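Local coordinates for RIM-binding protein, isoform F (Drosophila melanogaster, PDB 6Q9M), which probably acts as a scaffold of the presynaptic active zone, coupling synaptic vesicle recruitment to release sites, at residues A[26-31]-A[40-45]. Residues are numbered along the deposited sequence; the frame is centred on the assembly and turned at random.
Sequences IGWSPP and DSYHVY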
loop_
_atom_site.group_PDB
_atom_site.type_symbol
_atom_site.label_atom_id
_atom_site.label_comp_id
_atom_site.label_asym_id
_atom_site.label_seq_id
_atom_site.Cartn_x
_atom_site.Cartn_y
_atom_site.Cartn_z
ATOM N N ILE A 26 -10.007 -22.812 -9.943
ATOM C CA ILE A 26 -9.180 -22.498 -8.788
ATOM C C ILE A 26 -9.737 -23.184 -7.551
ATOM O O ILE A 26 -10.910 -23.566 -7.487
ATOM C CB ILE A 26 -9.067 -20.988 -8.503
ATOM C CG1 ILE A 26 -10.409 -20.475 -7.975
ATOM C CG2 ILE A 26 -8.558 -20.222 -9.715
ATOM C CD1 ILE A 26 -10.404 -18.994 -7.669
ATOM N N GLY A 27 -8.865 -23.311 -6.551
ATOM C CA GLY A 27 -9.258 -23.810 -5.253
ATOM C C GLY A 27 -8.571 -23.002 -4.171
ATOM O O GLY A 27 -7.583 -22.307 -4.424
ATOM N N TRP A 28 -9.128 -23.076 -2.960
ATOM C CA TRP A 28 -8.565 -22.374 -1.810
ATOM C C TRP A 28 -8.985 -23.098 -0.535
ATOM O O TRP A 28 -9.714 -24.100 -0.566
ATOM C CB TRP A 28 -8.965 -20.888 -1.795
ATOM C CG TRP A 28 -10.446 -20.605 -1.660
ATOM C CD1 TRP A 28 -11.142 -20.391 -0.493
ATOM C CD2 TRP A 28 -11.405 -20.487 -2.724
ATOM N NE1 TRP A 28 -12.469 -20.151 -0.770
ATOM C CE2 TRP A 28 -12.662 -20.215 -2.127
ATOM C CE3 TRP A 28 -11.332 -20.619 -4.116
ATOM C CZ2 TRP A 28 -13.844 -20.068 -2.881
ATOM C CZ3 TRP A 28 -12.511 -20.460 -4.871
ATOM C CH2 TRP A 28 -13.748 -20.193 -4.245
ATOM N N SER A 29 -8.500 -22.591 0.598
ATOM C CA SER A 29 -8.785 -23.138 1.915
ATOM C C SER A 29 -9.436 -22.070 2.784
ATOM O O SER A 29 -9.161 -20.876 2.615
ATOM C CB SER A 29 -7.507 -23.639 2.596
ATOM O OG SER A 29 -6.812 -24.542 1.759
ATOM N N PRO A 30 -10.299 -22.458 3.714
ATOM C CA PRO A 30 -10.971 -21.462 4.551
ATOM C C PRO A 30 -9.989 -20.762 5.472
ATOM O O PRO A 30 -8.967 -21.347 5.876
ATOM C CB PRO A 30 -11.984 -22.292 5.364
ATOM C CG PRO A 30 -11.918 -23.695 4.830
ATOM C CD PRO A 30 -10.631 -23.841 4.104
ATOM N N PRO A 31 -10.331 -19.551 5.918
ATOM C CA PRO A 31 -9.477 -18.830 6.863
ATOM C C PRO A 31 -9.484 -19.482 8.231
ATOM O O PRO A 31 -10.429 -20.179 8.618
ATOM C CB PRO A 31 -10.128 -17.445 6.938
ATOM C CG PRO A 31 -11.560 -17.707 6.597
ATOM C CD PRO A 31 -11.496 -18.749 5.521
ATOM N N ASP A 40 -18.609 -15.803 6.116
ATOM C CA ASP A 40 -19.957 -16.102 5.651
ATOM C C ASP A 40 -20.011 -16.517 4.186
ATOM O O ASP A 40 -20.791 -17.405 3.831
ATOM C CB ASP A 40 -20.850 -14.869 5.879
ATOM C CG ASP A 40 -22.299 -15.112 5.504
ATOM O OD1 ASP A 40 -23.078 -15.507 6.396
ATOM O OD2 ASP A 40 -22.661 -14.887 4.327
ATOM N N SER A 41 -19.213 -15.899 3.321
ATOM C CA SER A 41 -19.142 -16.307 1.924
ATOM C C SER A 41 -17.819 -15.811 1.356
ATOM O O SER A 41 -17.089 -15.052 1.996
ATOM C CB SER A 41 -20.343 -15.790 1.110
ATOM O OG SER A 41 -20.330 -14.379 0.956
ATOM N N TYR A 42 -17.532 -16.238 0.133
ATOM C CA TYR A 42 -16.321 -15.852 -0.564
ATOM C C TYR A 42 -16.664 -15.070 -1.828
ATOM O O TYR A 42 -17.680 -15.324 -2.484
ATOM C CB TYR A 42 -15.482 -17.076 -0.950
ATOM C CG TYR A 42 -15.041 -17.943 0.189
ATOM C CD1 TYR A 42 -15.824 -19.008 0.634
ATOM C CD2 TYR A 42 -13.833 -17.716 0.817
ATOM C CE1 TYR A 42 -15.407 -19.812 1.688
ATOM C CE2 TYR A 42 -13.405 -18.516 1.856
ATOM C CZ TYR A 42 -14.192 -19.559 2.293
ATOM O OH TYR A 42 -13.747 -20.326 3.347
ATOM N N HIS A 43 -15.794 -14.120 -2.159
ATOM C CA HIS A 43 -15.896 -13.297 -3.355
ATOM C C HIS A 43 -14.652 -13.547 -4.195
ATOM O O HIS A 43 -13.528 -13.331 -3.723
ATOM C CB HIS A 43 -15.994 -11.815 -3.007
ATOM C CG HIS A 43 -17.357 -11.364 -2.604
ATOM N ND1 HIS A 43 -18.446 -12.205 -2.585
ATOM C CD2 HIS A 43 -17.812 -10.151 -2.208
ATOM C CE1 HIS A 43 -19.518 -11.531 -2.201
ATOM N NE2 HIS A 43 -19.160 -10.283 -1.963
ATOM N N VAL A 44 -14.843 -14.007 -5.430
ATOM C CA VAL A 44 -13.735 -14.274 -6.338
ATOM C C VAL A 44 -13.632 -13.122 -7.321
ATOM O O VAL A 44 -14.618 -12.772 -7.983
ATOM C CB VAL A 44 -13.920 -15.608 -7.068
ATOM C CG1 VAL A 44 -12.674 -15.928 -7.867
ATOM C CG2 VAL A 44 -14.204 -16.702 -6.052
ATOM N N TYR A 45 -12.449 -12.522 -7.402
ATOM C CA TYR A 45 -12.183 -11.398 -8.290
ATOM C C TYR A 45 -11.160 -11.777 -9.346
ATOM O O TYR A 45 -10.250 -12.575 -9.096
ATOM C CB TYR A 45 -11.664 -10.192 -7.525
ATOM C CG TYR A 45 -12.667 -9.602 -6.568
ATOM C CD1 TYR A 45 -12.898 -10.192 -5.333
ATOM C CD2 TYR A 45 -13.383 -8.462 -6.898
ATOM C CE1 TYR A 45 -13.809 -9.668 -4.458
ATOM C CE2 TYR A 45 -14.300 -7.932 -6.018
ATOM C CZ TYR A 45 -14.505 -8.540 -4.797
ATOM O OH TYR A 45 -15.413 -8.026 -3.901
#
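With CG set between its backbone N and carbonyl carbon (chi1 63°), Trp28 sends its indole across the domain interior to Tyr42, whose CG lies beside the backbone N and anti to its own carbonyl carbon (chi1 -59°). The two side chains run alongside each other with opposite headings and meet in a T-shaped stack: the pyrrole edge of the indole points at the phenol face, with centroids 4.4 Å apart and planes at 62°. Trp28 NE1 stands over the centre of the Tyr42 ring, 3.1 Å above its plane, placing the indole N-H edge against the pi cloud. At the far end of that ring, Tyr42 OH reaches the prolines that follow the strand, 3.3 Å from Pro30 CB and 3.5 Å from Pro31 CD. A leucine in place of Tyr42 would probably deprive the indole edge of its aromatic face and leave Pro30 and Pro31 without the hydroxyl packed against them. Further along, Trp28 CH2 touches Val44 CG2 at 4.0 Å, and Ile26 CD1 meets Val44 CG1 tip to tip at 3.8 Å. Ile26, Trp28, Tyr42 and Val44 form part of the hydrophobic core of a fibronectin type III beta sandwich, with Trp28 and Tyr42 joining its two sheets. Pro11 also touches both aromatic side chains; Ile64 of strand 61-65 packs on Ile26 and Val44, while strand 49-55 adds Val54 against Trp28 and Val52 against Val44.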